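PDB 2QR4: peptidase M3B, oligoendopeptidase F from Enterococcus faecium, which probably acts as a metalloendopeptidase of family M3, using a zinc ion to hydrolyse internal bonds of short peptides rather than folded proteins. Local coordinates for residues Gly199-Tyr204 / Pro484-Glu489; Asp254-His259 / Gly434-Gln439; Phe442-His447 / Gly469-Lys474; Ile493-Phe496 / Tyr501-Gln504. All coordinates share one frame; numbering follows the deposited sequence.

Overall arrangement
All four contacts lie in the mostly helical region assigned to peptidase family M3. Contact 1 joins the most distant pieces of sequence, helix 190-206 and the loop after helix 461-476, and so brackets contacts 2 and 3 along the chain; contact 4 follows. Contacts 2 and 3 share helix 418-454: residues 434-439 serve contact 2 and residues 442-447 contact 3, with centres about 10 Å apart. Contact 4, its centre about 13 Å from that of contact 3, touches the same helix, V502 against E446. The centres of contacts 1 and 2 are about 23 Å apart, yet the E489-R438 salt bridge spans them. Helix 418-454 thus meets parts of the chain far apart in sequence.

Contact 1: Gly199-Tyr204 / Pro484-Glu489; sequences GLYSVY and PEIKFE
The side chain of Y201 reaches from its helix onto the short 3-10 turn of residues 485-489 and supplies most of its helix's share of the contact. Its base lies beside E485, CB of Y201 being 3.7 Å from CB of E485. Further out, CD1 of Y201 comes within 3.3 Å of the backbone O of E485, an oxygen that already accepts the amide of F488 inside the turn. At the far end, the hydroxyl OH of Y201 is 3.5 Å from CG of E489 and 3.7 Å from CD1 of I486. The backbone of E489 meets the ring at its edge, close to its plane, while the I486 methyl approaches obliquely. A tyrosine suits this place because its long flat ring can run along a turn and touch residues one to four places apart. CG of Y201 lies anti to its carbonyl carbon (chi1 -80°), which sends the ring across to the turn. The backbone C of F488 also lies at the ring's edge, and its phenyl ring covers the contact more loosely.

The second shell positions E489: its chain is extended, and its carboxylate bonds to the hydroxyl of Y468 and forms a salt bridge with R438. K487 forms a salt bridge with D466 of helix 461-476. Around the contact, Y181 of helix 178-185 and F197 of helix 190-206 pack on Y201, and helix 461-476 packs against the turn, I486 resting on its N472.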
loop_
_atom_site.group_PDB
_atom_site.type_symbol
_atom_site.label_atom_id
_atom_site.label_comp_id
_atom_site.label_asym_id
_atom_site.label_seq_id
_atom_site.Cartn_x
_atom_site.Cartn_y
_atom_site.Cartn_z
ATOM N N GLY A 199 -10.000 -23.842 8.464
ATOM C CA GLY A 199 -9.258 -23.764 7.211
ATOM C C GLY A 199 -9.093 -22.319 6.759
ATOM O O GLY A 199 -7.985 -21.883 6.430
ATOM N N LEU A 200 -10.194 -21.567 6.762
ATOM C CA LEU A 200 -10.182 -20.210 6.226
ATOM C C LEU A 200 -9.304 -19.348 7.099
ATOM O O LEU A 200 -8.462 -18.601 6.607
ATOM C CB LEU A 200 -11.594 -19.621 6.155
ATOM C CG LEU A 200 -11.702 -18.176 5.648
ATOM C CD1 LEU A 200 -12.041 -18.103 4.163
ATOM C CD2 LEU A 200 -12.735 -17.410 6.439
ATOM N N TYR A 201 -9.486 -19.477 8.408
ATOM C CA TYR A 201 -8.735 -18.658 9.348
ATOM C C TYR A 201 -7.258 -19.012 9.443
ATOM O O TYR A 201 -6.453 -18.166 9.809
ATOM C CB TYR A 201 -9.417 -18.606 10.712
ATOM C CG TYR A 201 -10.555 -17.616 10.713
ATOM C CD1 TYR A 201 -10.312 -16.258 10.838
ATOM C CD2 TYR A 201 -11.863 -18.028 10.527
ATOM C CE1 TYR A 201 -11.356 -15.329 10.807
ATOM C CE2 TYR A 201 -12.908 -17.115 10.495
ATOM C CZ TYR A 201 -12.644 -15.766 10.647
ATOM O OH TYR A 201 -13.678 -14.854 10.623
ATOM N N SER A 202 -6.880 -20.237 9.094
ATOM C CA SER A 202 -5.453 -20.558 9.090
ATOM C C SER A 202 -4.726 -19.633 8.109
ATOM O O SER A 202 -3.596 -19.246 8.334
ATOM C CB SER A 202 -5.205 -22.033 8.745
ATOM O OG SER A 202 -5.630 -22.328 7.424
ATOM N N VAL A 203 -5.397 -19.253 7.033
ATOM C CA VAL A 203 -4.783 -18.388 6.034
ATOM C C VAL A 203 -4.745 -16.916 6.458
ATOM O O VAL A 203 -3.739 -16.245 6.259
ATOM C CB VAL A 203 -5.480 -18.541 4.650
ATOM C CG1 VAL A 203 -4.959 -17.505 3.668
ATOM C CG2 VAL A 203 -5.256 -19.951 4.104
ATOM N N TYR A 204 -5.833 -16.403 7.025
ATOM C CA TYR A 204 -5.806 -15.035 7.555
ATOM C C TYR A 204 -4.777 -14.864 8.652
ATOM O O TYR A 204 -4.108 -13.837 8.730
ATOM C CB TYR A 204 -7.205 -14.551 7.967
ATOM C CG TYR A 204 -7.986 -14.263 6.730
ATOM C CD1 TYR A 204 -7.700 -13.145 5.955
ATOM C CD2 TYR A 204 -8.930 -15.164 6.261
ATOM C CE1 TYR A 204 -8.371 -12.909 4.771
ATOM C CE2 TYR A 204 -9.608 -14.936 5.087
ATOM C CZ TYR A 204 -9.328 -13.810 4.347
ATOM O OH TYR A 204 -10.008 -13.598 3.182
ATOM N N PRO A 484 -9.825 -18.858 19.203
ATOM C CA PRO A 484 -8.614 -18.103 18.853
ATOM C C PRO A 484 -8.640 -17.596 17.414
ATOM O O PRO A 484 -8.070 -16.545 17.107
ATOM C CB PRO A 484 -7.460 -19.100 19.056
ATOM C CG PRO A 484 -8.087 -20.431 19.353
ATOM C CD PRO A 484 -9.564 -20.254 19.608
ATOM N N GLU A 485 -9.326 -18.315 16.538
ATOM C CA GLU A 485 -9.334 -17.945 15.131
ATOM C C GLU A 485 -9.964 -16.573 14.913
ATOM O O GLU A 485 -9.553 -15.822 14.024
ATOM C CB GLU A 485 -10.058 -19.008 14.314
ATOM C CG GLU A 485 -9.317 -20.355 14.223
ATOM C CD GLU A 485 -9.599 -21.293 15.383
ATOM O OE1 GLU A 485 -10.359 -20.929 16.310
ATOM O OE2 GLU A 485 -9.060 -22.412 15.354
ATOM N N ILE A 486 -10.952 -16.232 15.731
ATOM C CA ILE A 486 -11.744 -15.040 15.451
ATOM C C ILE A 486 -10.990 -13.757 15.767
ATOM O O ILE A 486 -11.437 -12.677 15.423
ATOM C CB ILE A 486 -13.090 -15.051 16.201
ATOM C CG1 ILE A 486 -14.128 -14.285 15.393
ATOM C CG2 ILE A 486 -12.950 -14.463 17.595
ATOM C CD1 ILE A 486 -14.594 -15.050 14.167
ATOM N N LYS A 487 -9.844 -13.871 16.427
ATOM C CA LYS A 487 -9.005 -12.695 16.658
ATOM C C LYS A 487 -8.525 -12.076 15.339
ATOM O O LYS A 487 -8.132 -10.910 15.306
ATOM C CB LYS A 487 -7.798 -13.043 17.537
ATOM C CG LYS A 487 -8.170 -13.535 18.909
ATOM C CD LYS A 487 -6.961 -14.066 19.653
ATOM C CE LYS A 487 -6.002 -12.964 19.993
ATOM N NZ LYS A 487 -5.092 -13.384 21.098
ATOM N N PHE A 488 -8.558 -12.849 14.255
ATOM C CA PHE A 488 -8.009 -12.380 12.979
ATOM C C PHE A 488 -9.085 -11.936 11.998
ATOM O O PHE A 488 -8.780 -11.448 10.906
ATOM C CB PHE A 488 -7.112 -13.458 12.361
ATOM C CG PHE A 488 -6.121 -14.042 13.338
ATOM C CD1 PHE A 488 -5.092 -13.256 13.862
ATOM C CD2 PHE A 488 -6.229 -15.360 13.751
ATOM C CE1 PHE A 488 -4.172 -13.781 14.763
ATOM C CE2 PHE A 488 -5.304 -15.904 14.666
ATOM C CZ PHE A 488 -4.280 -15.113 15.165
ATOM N N GLU A 489 -10.347 -12.068 12.395
ATOM C CA GLU A 489 -11.441 -11.632 11.519
ATOM C C GLU A 489 -11.313 -10.180 10.997
ATOM O O GLU A 489 -11.698 -9.914 9.873
ATOM C CB GLU A 489 -12.817 -11.863 12.171
ATOM C CG GLU A 489 -13.991 -11.454 11.272
ATOM C CD GLU A 489 -15.342 -11.805 11.862
ATOM O OE1 GLU A 489 -16.212 -12.300 11.108
ATOM O OE2 GLU A 489 -15.535 -11.593 13.082
#

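Contact 2: Asp254-His259 / Gly434-Gln439; sequences DVVNKH and GTVFRQ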
loop_
_atom_site.group_PDB
_atom_site.type_symbol
_atom_site.label_atom_id
_atom_site.label_comp_id
_atom_site.label_asym_id
_atom_site.label_seq_id
_atom_site.Cartn_x
_atom_site.Cartn_y
_atom_site.Cartn_z
ATOM N N ASP A 254 -22.874 3.657 22.086
ATOM C CA ASP A 254 -23.259 3.645 23.505
ATOM C C ASP A 254 -24.518 2.852 23.799
ATOM O O ASP A 254 -24.562 2.103 24.776
ATOM C CB ASP A 254 -23.422 5.066 24.056
ATOM C CG ASP A 254 -22.098 5.807 24.132
ATOM O OD1 ASP A 254 -21.046 5.156 23.955
ATOM O OD2 ASP A 254 -22.102 7.038 24.357
ATOM N N VAL A 255 -25.555 3.035 22.987
ATOM C CA VAL A 255 -26.801 2.300 23.213
ATOM C C VAL A 255 -26.602 0.799 22.971
ATOM O O VAL A 255 -27.079 -0.032 23.739
ATOM C CB VAL A 255 -27.950 2.852 22.349
ATOM C CG1 VAL A 255 -29.178 1.973 22.477
ATOM C CG2 VAL A 255 -28.272 4.311 22.748
ATOM N N VAL A 256 -25.861 0.454 21.925
ATOM C CA VAL A 256 -25.569 -0.942 21.652
ATOM C C VAL A 256 -24.752 -1.567 22.782
ATOM O O VAL A 256 -25.069 -2.656 23.245
ATOM C CB VAL A 256 -24.885 -1.143 20.283
ATOM C CG1 VAL A 256 -24.379 -2.562 20.158
ATOM C CG2 VAL A 256 -25.871 -0.831 19.141
ATOM N N ASN A 257 -23.721 -0.871 23.247
ATOM C CA ASN A 257 -22.947 -1.354 24.398
ATOM C C ASN A 257 -23.771 -1.566 25.661
ATOM O O ASN A 257 -23.566 -2.535 26.391
ATOM C CB ASN A 257 -21.753 -0.451 24.685
ATOM C CG ASN A 257 -20.529 -0.865 23.904
ATOM O OD1 ASN A 257 -19.728 -1.674 24.370
ATOM N ND2 ASN A 257 -20.415 -0.369 22.683
ATOM N N LYS A 258 -24.719 -0.672 25.899
ATOM C CA LYS A 258 -25.560 -0.758 27.076
ATOM C C LYS A 258 -26.549 -1.933 26.954
ATOM O O LYS A 258 -27.049 -2.423 27.964
ATOM C CB LYS A 258 -26.268 0.586 27.306
ATOM C CG LYS A 258 -27.380 0.585 28.347
ATOM C CD LYS A 258 -28.059 1.967 28.416
ATOM C CE LYS A 258 -29.532 1.897 28.853
ATOM N NZ LYS A 258 -29.681 1.768 30.330
ATOM N N HIS A 259 -26.792 -2.405 25.728
ATOM C CA HIS A 259 -27.746 -3.503 25.504
ATOM C C HIS A 259 -27.125 -4.832 25.037
ATOM O O HIS A 259 -27.828 -5.695 24.505
ATOM C CB HIS A 259 -28.859 -3.083 24.537
ATOM C CG HIS A 259 -29.731 -1.997 25.071
ATOM N ND1 HIS A 259 -30.865 -2.253 25.809
ATOM C CD2 HIS A 259 -29.620 -0.649 25.005
ATOM C CE1 HIS A 259 -31.416 -1.112 26.176
ATOM N NE2 HIS A 259 -30.684 -0.123 25.697
ATOM N N GLY A 434 -27.225 -9.365 12.962
ATOM C CA GLY A 434 -26.238 -9.049 11.926
ATOM C C GLY A 434 -26.158 -7.572 11.564
ATOM O O GLY A 434 -25.084 -7.055 11.252
ATOM N N THR A 435 -27.288 -6.880 11.605
ATOM C CA THR A 435 -27.329 -5.532 11.092
ATOM C C THR A 435 -27.108 -4.485 12.181
ATOM O O THR A 435 -26.558 -3.422 11.906
ATOM C CB THR A 435 -28.633 -5.279 10.367
ATOM O OG1 THR A 435 -28.882 -6.393 9.513
ATOM C CG2 THR A 435 -28.554 -4.010 9.525
ATOM N N VAL A 436 -27.514 -4.758 13.418
ATOM C CA VAL A 436 -27.162 -3.793 14.458
ATOM C C VAL A 436 -25.933 -4.155 15.282
ATOM O O VAL A 436 -24.984 -3.377 15.312
ATOM C CB VAL A 436 -28.359 -3.271 15.293
ATOM C CG1 VAL A 436 -29.552 -4.149 15.139
ATOM C CG2 VAL A 436 -27.974 -3.047 16.744
ATOM N N PHE A 437 -25.933 -5.333 15.904
ATOM C CA PHE A 437 -24.843 -5.727 16.787
ATOM C C PHE A 437 -23.520 -5.913 16.041
ATOM O O PHE A 437 -22.497 -5.326 16.414
ATOM C CB PHE A 437 -25.211 -6.976 17.622
ATOM C CG PHE A 437 -26.152 -6.676 18.754
ATOM C CD1 PHE A 437 -25.725 -5.929 19.849
ATOM C CD2 PHE A 437 -27.479 -7.106 18.712
ATOM C CE1 PHE A 437 -26.610 -5.614 20.899
ATOM C CE2 PHE A 437 -28.365 -6.813 19.763
ATOM C CZ PHE A 437 -27.922 -6.062 20.855
ATOM N N ARG A 438 -23.542 -6.716 14.987
ATOM C CA ARG A 438 -22.319 -7.030 14.246
ATOM C C ARG A 438 -21.750 -5.799 13.502
ATOM O O ARG A 438 -20.561 -5.490 13.603
ATOM C CB ARG A 438 -22.586 -8.212 13.317
ATOM C CG ARG A 438 -21.416 -8.698 12.477
ATOM C CD ARG A 438 -21.677 -10.150 12.035
ATOM N NE ARG A 438 -20.828 -10.589 10.924
ATOM C CZ ARG A 438 -19.547 -10.950 11.045
ATOM N NH1 ARG A 438 -18.873 -11.325 9.973
ATOM N NH2 ARG A 438 -18.923 -10.920 12.227
ATOM N N GLN A 439 -22.601 -5.067 12.794
ATOM C CA GLN A 439 -22.128 -3.881 12.096
ATOM C C GLN A 439 -21.649 -2.829 13.083
ATOM O O GLN A 439 -20.647 -2.142 12.849
ATOM C CB GLN A 439 -23.194 -3.325 11.168
ATOM C CG GLN A 439 -23.666 -4.341 10.105
ATOM C CD GLN A 439 -22.504 -5.042 9.382
ATOM O OE1 GLN A 439 -22.517 -6.255 9.213
ATOM N NE2 GLN A 439 -21.516 -4.272 8.938
#
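This is a helix-to-helix contact in which V256, near the C-terminal end of helix 246-258, faces V436 and F437 in the middle of the long helix 418-454. The two methyl groups of V256 divide the work. CG1, placed anti to the backbone N (chi1 170°), lies 3.6 Å from CD1 of F437, whereas CG2 of V256 meets CG2 of V436 at 3.9 Å. A branched valine fits here because its two branches, on one short side chain, can meet two neighbouring residues. The nearest backbones, at V256 and F437, have CA atoms 6.9 Å apart. V436 and F437 lie within a wider pi-type turn of their helix.

F437 leaves its own helix with CG anti to the carbonyl carbon (chi1 -76°), and its ring end comes nearer to the other helix than its first bond would suggest. The ring passes V256 obliquely and continues to the point where the opposite helix ends: CZ of F437 is 3.7 Å from the backbone O of H259, the first residue there to leave helical geometry. The amide of H259 still bonds back to O of V256 at 3.0 Å. Phenylalanine is long enough to span both a methyl group and the carbonyl just beyond the helix end.

M563 of helix 557-579 packs on both V256 and H259, Y475 of helix 461-476 also touches V256, and F509 of helix 503-520 lies against V436.

Contact 3: Phe442-His447 / Gly469-Lys474; sequences FAEFEH and GKLNAK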
loop_
_atom_site.group_PDB
_atom_site.type_symbol
_atom_site.label_atom_id
_atom_site.label_comp_id
_atom_site.label_asym_id
_atom_site.label_seq_id
_atom_site.Cartn_x
_atom_site.Cartn_y
_atom_site.Cartn_z
ATOM N N PHE A 442 -18.232 -3.701 14.254
ATOM C CA PHE A 442 -17.305 -3.262 13.227
ATOM C C PHE A 442 -17.095 -1.758 13.340
ATOM O O PHE A 442 -15.965 -1.287 13.245
ATOM C CB PHE A 442 -17.815 -3.627 11.814
ATOM C CG PHE A 442 -17.839 -5.120 11.522
ATOM C CD1 PHE A 442 -17.129 -6.015 12.305
ATOM C CD2 PHE A 442 -18.536 -5.613 10.423
ATOM C CE1 PHE A 442 -17.144 -7.379 12.029
ATOM C CE2 PHE A 442 -18.554 -6.975 10.132
ATOM C CZ PHE A 442 -17.853 -7.866 10.942
ATOM N N ALA A 443 -18.180 -1.006 13.553
ATOM C CA ALA A 443 -18.075 0.450 13.611
ATOM C C ALA A 443 -17.235 0.885 14.792
ATOM O O ALA A 443 -16.484 1.866 14.707
ATOM C CB ALA A 443 -19.450 1.121 13.650
ATOM N N GLU A 444 -17.371 0.151 15.891
ATOM C CA GLU A 444 -16.607 0.422 17.102
ATOM C C GLU A 444 -15.124 0.128 16.877
ATOM O O GLU A 444 -14.266 0.910 17.291
ATOM C CB GLU A 444 -17.155 -0.376 18.295
ATOM C CG GLU A 444 -16.543 0.036 19.656
ATOM C CD GLU A 444 -17.234 -0.615 20.870
ATOM O OE1 GLU A 444 -18.313 -1.232 20.729
ATOM O OE2 GLU A 444 -16.697 -0.501 21.984
ATOM N N PHE A 445 -14.824 -0.982 16.201
ATOM C CA PHE A 445 -13.439 -1.323 15.908
ATOM C C PHE A 445 -12.842 -0.332 14.921
ATOM O O PHE A 445 -11.701 0.109 15.076
ATOM C CB PHE A 445 -13.310 -2.749 15.383
ATOM C CG PHE A 445 -11.911 -3.295 15.460
ATOM C CD1 PHE A 445 -11.309 -3.515 16.689
ATOM C CD2 PHE A 445 -11.191 -3.579 14.300
ATOM C CE1 PHE A 445 -10.013 -4.007 16.767
ATOM C CE2 PHE A 445 -9.899 -4.079 14.365
ATOM C CZ PHE A 445 -9.306 -4.293 15.599
ATOM N N GLU A 446 -13.607 0.041 13.908
ATOM C CA GLU A 446 -13.095 1.014 12.944
ATOM C C GLU A 446 -12.660 2.288 13.644
ATOM O O GLU A 446 -11.567 2.797 13.401
ATOM C CB GLU A 446 -14.107 1.325 11.850
ATOM C CG GLU A 446 -13.620 2.354 10.846
ATOM C CD GLU A 446 -14.498 2.431 9.588
ATOM O OE1 GLU A 446 -15.678 2.024 9.643
ATOM O OE2 GLU A 446 -14.003 2.908 8.540
ATOM N N HIS A 447 -13.501 2.790 14.540
ATOM C CA HIS A 447 -13.173 4.026 15.227
ATOM C C HIS A 447 -11.972 3.823 16.141
ATOM O O HIS A 447 -11.087 4.678 16.209
ATOM C CB HIS A 447 -14.367 4.571 16.010
ATOM C CG HIS A 447 -14.189 5.988 16.451
ATOM N ND1 HIS A 447 -14.463 6.411 17.733
ATOM C CD2 HIS A 447 -13.743 7.078 15.781
ATOM C CE1 HIS A 447 -14.211 7.704 17.833
ATOM N NE2 HIS A 447 -13.772 8.133 16.663
ATOM N N GLY A 469 -10.160 -9.604 19.373
ATOM C CA GLY A 469 -10.580 -10.690 20.263
ATOM C C GLY A 469 -11.362 -10.215 21.481
ATOM O O GLY A 469 -12.394 -10.797 21.833
ATOM N N LYS A 470 -10.892 -9.151 22.131
ATOM C CA LYS A 470 -11.570 -8.668 23.342
ATOM C C LYS A 470 -12.941 -8.081 23.046
ATOM O O LYS A 470 -13.901 -8.323 23.783
ATOM C CB LYS A 470 -10.711 -7.645 24.090
ATOM C CG LYS A 470 -9.643 -8.290 24.943
ATOM C CD LYS A 470 -8.468 -7.362 25.219
ATOM C CE LYS A 470 -7.367 -8.147 25.952
ATOM N NZ LYS A 470 -6.475 -7.252 26.724
ATOM N N LEU A 471 -13.023 -7.318 21.960
ATOM C CA LEU A 471 -14.258 -6.649 21.565
ATOM C C LEU A 471 -15.291 -7.710 21.202
ATOM O O LEU A 471 -16.469 -7.598 21.547
ATOM C CB LEU A 471 -13.997 -5.718 20.372
ATOM C CG LEU A 471 -15.133 -4.849 19.833
ATOM C CD1 LEU A 471 -15.520 -3.779 20.828
ATOM C CD2 LEU A 471 -14.729 -4.206 18.513
ATOM N N ASN A 472 -14.836 -8.762 20.534
ATOM C CA ASN A 472 -15.733 -9.843 20.156
ATOM C C ASN A 472 -16.361 -10.508 21.381
ATOM O O ASN A 472 -17.561 -10.786 21.396
ATOM C CB ASN A 472 -15.004 -10.882 19.304
ATOM C CG ASN A 472 -15.961 -11.703 18.451
ATOM O OD1 ASN A 472 -16.502 -11.226 17.461
ATOM N ND2 ASN A 472 -16.166 -12.941 18.837
ATOM N N ALA A 473 -15.548 -10.736 22.408
ATOM C CA ALA A 473 -15.991 -11.414 23.627
ATOM C C ALA A 473 -16.954 -10.531 24.396
ATOM O O ALA A 473 -17.913 -11.027 24.985
ATOM C CB ALA A 473 -14.780 -11.789 24.511
ATOM N N LYS A 474 -16.688 -9.223 24.386
ATOM C CA LYS A 474 -17.573 -8.238 25.012
ATOM C C LYS A 474 -18.951 -8.284 24.348
ATOM O O LYS A 474 -19.979 -8.255 25.018
ATOM C CB LYS A 474 -16.984 -6.824 24.871
ATOM C CG LYS A 474 -17.800 -5.712 25.558
ATOM C CD LYS A 474 -17.158 -4.307 25.448
ATOM C CE LYS A 474 -17.533 -3.636 24.111
ATOM N NZ LYS A 474 -17.174 -2.174 24.022
#
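E444 and K474 extend toward each other from opposite helices, while L471 pushes across the gap beside them to reach F445. The helix segments 442-447 and 469-474 run roughly antiparallel (150°), their axes 10.9 Å apart at closest approach, a separation bridged by these long side chains. The glutamate leaves with CG anti to its backbone N (chi1 -171°) and stays extended, whereas the lysine is straight at first and then bends at chi3 to bring its ammonium group to the carboxylate. NZ of K474 donates to OE2 of E444 at 2.7 Å, on the syn side of that oxygen and 19° out of the carboxylate plane.

L471 forks between the polar pair and the aromatic residue. Its CD1 lies 3.6 Å from CD of E444, and its CD2 is 3.7 Å from CB of F445. CD2 of L471 also meets the near part of the F445 ring, 3.9 Å from CD1 of F445. Leucine suits the place because its two methyl groups can turn to different neighbours. The F445 ring also meets Y468 edge-to-face.

N257 of helix 246-258 binds both charged groups, giving its amide nitrogen to OE1 of E444 and accepting from NZ of K474; OE1 is also bonded to the hydroxyl of Y475. With both carboxylate oxygens engaged, the glutamate is held against rotation and probably remains ionised, so that a network of charged and polar groups links three helices.

Contact 4: Ile493-Phe496 / Tyr501-Gln504; sequences IPHF and YVFQ
H495 lies against V502 and, with its ring rim, against Y501. CG of H495 is anti to its carbonyl carbon (chi1 -71°), which carries the imidazole toward the later segment. There CB of H495 is only 3.3 Å from CG1 of V502, a tight approach, and CG of H495 is 3.6 Å from the same methyl. V502 presents CG1 by setting it anti to its own carbonyl carbon; CG2 then has to sit between the backbone N and the carbonyl carbon, and it packs toward E446 of helix 418-454. A compact valine fits between the histidine and that helix.

Y501 differs, its CG lying anti to the backbone N (chi1 -177°), which brings the CD2 edge of its ring to the rim of the imidazole. CD2 of H495 and CD2 of Y501 are 3.8 Å apart. The ring planes are only 15° from parallel, but neither covers the other's face, and their centroids stand 6.0 Å apart. Y498, in the intervening loop, meets both: its ring is edge-to-face with Y501 and inclined to H495.

A water ties the two backbones together, donating to O of H495 at 3.0 Å and accepting from N of Y501 at 2.7 Å. It thus serves a carbonyl and an amide that stand too far apart to pair directly.

The arrangement is a short, water-bridged loop leading into helix 503-520. Its run of histidine and tyrosines is consistent with the His- and Tyr-rich segment that lines the substrate cleft in M3 peptidases.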
loop_
_atom_site.group_PDB
_atom_site.type_symbol
_atom_site.label_atom_id
_atom_site.label_comp_id
_atom_site.label_asym_id
_atom_site.label_seq_id
_atom_site.Cartn_x
_atom_site.Cartn_y
_atom_site.Cartn_z
ATOM N N ILE A 493 -12.422 -8.218 6.472
ATOM C CA ILE A 493 -13.592 -7.343 6.305
ATOM C C ILE A 493 -13.306 -6.161 5.370
ATOM O O ILE A 493 -12.641 -5.217 5.757
ATOM C CB ILE A 493 -14.037 -6.819 7.674
ATOM C CG1 ILE A 493 -14.495 -7.999 8.542
ATOM C CG2 ILE A 493 -15.135 -5.779 7.526
ATOM C CD1 ILE A 493 -14.781 -7.609 9.957
ATOM N N PRO A 494 -13.817 -6.218 4.135
ATOM C CA PRO A 494 -13.593 -5.192 3.096
ATOM C C PRO A 494 -14.012 -3.788 3.547
ATOM O O PRO A 494 -13.426 -2.790 3.118
ATOM C CB PRO A 494 -14.508 -5.643 1.928
ATOM C CG PRO A 494 -14.810 -7.091 2.187
ATOM C CD PRO A 494 -14.722 -7.295 3.681
ATOM N N HIS A 495 -15.014 -3.713 4.414
ATOM C CA HIS A 495 -15.594 -2.427 4.784
ATOM C C HIS A 495 -14.657 -1.549 5.569
ATOM O O HIS A 495 -14.862 -0.338 5.632
ATOM C CB HIS A 495 -16.907 -2.609 5.534
ATOM C CG HIS A 495 -18.015 -3.101 4.663
ATOM N ND1 HIS A 495 -18.318 -4.440 4.529
ATOM C CD2 HIS A 495 -18.866 -2.437 3.847
ATOM C CE1 HIS A 495 -19.326 -4.575 3.685
ATOM N NE2 HIS A 495 -19.679 -3.376 3.261
ATOM N N PHE A 496 -13.621 -2.146 6.150
ATOM C CA PHE A 496 -12.653 -1.360 6.903
ATOM C C PHE A 496 -11.785 -0.528 5.982
ATOM O O PHE A 496 -11.084 0.357 6.457
ATOM C CB PHE A 496 -11.769 -2.248 7.763
ATOM C CG PHE A 496 -12.456 -2.791 8.969
ATOM C CD1 PHE A 496 -13.461 -2.057 9.595
ATOM C CD2 PHE A 496 -12.091 -4.023 9.494
ATOM C CE1 PHE A 496 -14.096 -2.550 10.728
ATOM C CE2 PHE A 496 -12.728 -4.529 10.622
ATOM C CZ PHE A 496 -13.725 -3.785 11.244
ATOM N N TYR A 501 -18.083 3.733 7.015
ATOM C CA TYR A 501 -19.252 3.392 6.241
ATOM C C TYR A 501 -20.209 2.475 7.002
ATOM O O TYR A 501 -21.419 2.719 7.005
ATOM C CB TYR A 501 -18.792 2.719 4.964
ATOM C CG TYR A 501 -19.855 2.335 3.982
ATOM C CD1 TYR A 501 -20.287 3.233 3.028
ATOM C CD2 TYR A 501 -20.371 1.047 3.960
ATOM C CE1 TYR A 501 -21.230 2.882 2.089
ATOM C CE2 TYR A 501 -21.313 0.674 3.029
ATOM C CZ TYR A 501 -21.743 1.600 2.089
ATOM O OH TYR A 501 -22.685 1.257 1.144
ATOM N N VAL A 502 -19.676 1.444 7.663
ATOM C CA VAL A 502 -20.534 0.390 8.248
ATOM C C VAL A 502 -21.572 0.811 9.291
ATOM O O VAL A 502 -22.610 0.170 9.386
ATOM C CB VAL A 502 -19.727 -0.775 8.868
ATOM C CG1 VAL A 502 -19.114 -1.619 7.798
ATOM C CG2 VAL A 502 -18.690 -0.249 9.838
ATOM N N PHE A 503 -21.306 1.854 10.077
ATOM C CA PHE A 503 -22.251 2.222 11.137
ATOM C C PHE A 503 -23.603 2.561 10.559
ATOM O O PHE A 503 -24.619 2.480 11.248
ATOM C CB PHE A 503 -21.752 3.391 11.986
ATOM C CG PHE A 503 -21.978 4.749 11.374
ATOM C CD1 PHE A 503 -22.966 5.594 11.873
ATOM C CD2 PHE A 503 -21.167 5.209 10.330
ATOM C CE1 PHE A 503 -23.166 6.874 11.318
ATOM C CE2 PHE A 503 -21.350 6.476 9.770
ATOM C CZ PHE A 503 -22.354 7.312 10.253
ATOM N N GLN A 504 -23.622 2.943 9.291
ATOM C CA GLN A 504 -24.882 3.335 8.680
ATOM C C GLN A 504 -25.864 2.178 8.541
ATOM O O GLN A 504 -27.073 2.399 8.475
ATOM C CB GLN A 504 -24.646 4.051 7.351
ATOM C CG GLN A 504 -24.170 5.477 7.579
ATOM C CD GLN A 504 -23.635 6.147 6.335
ATOM O OE1 GLN A 504 -22.573 5.783 5.823
ATOM N NE2 GLN A 504 -24.362 7.150 5.853
HETATM O O HOH W 1 -16.787 1.347 7.187
#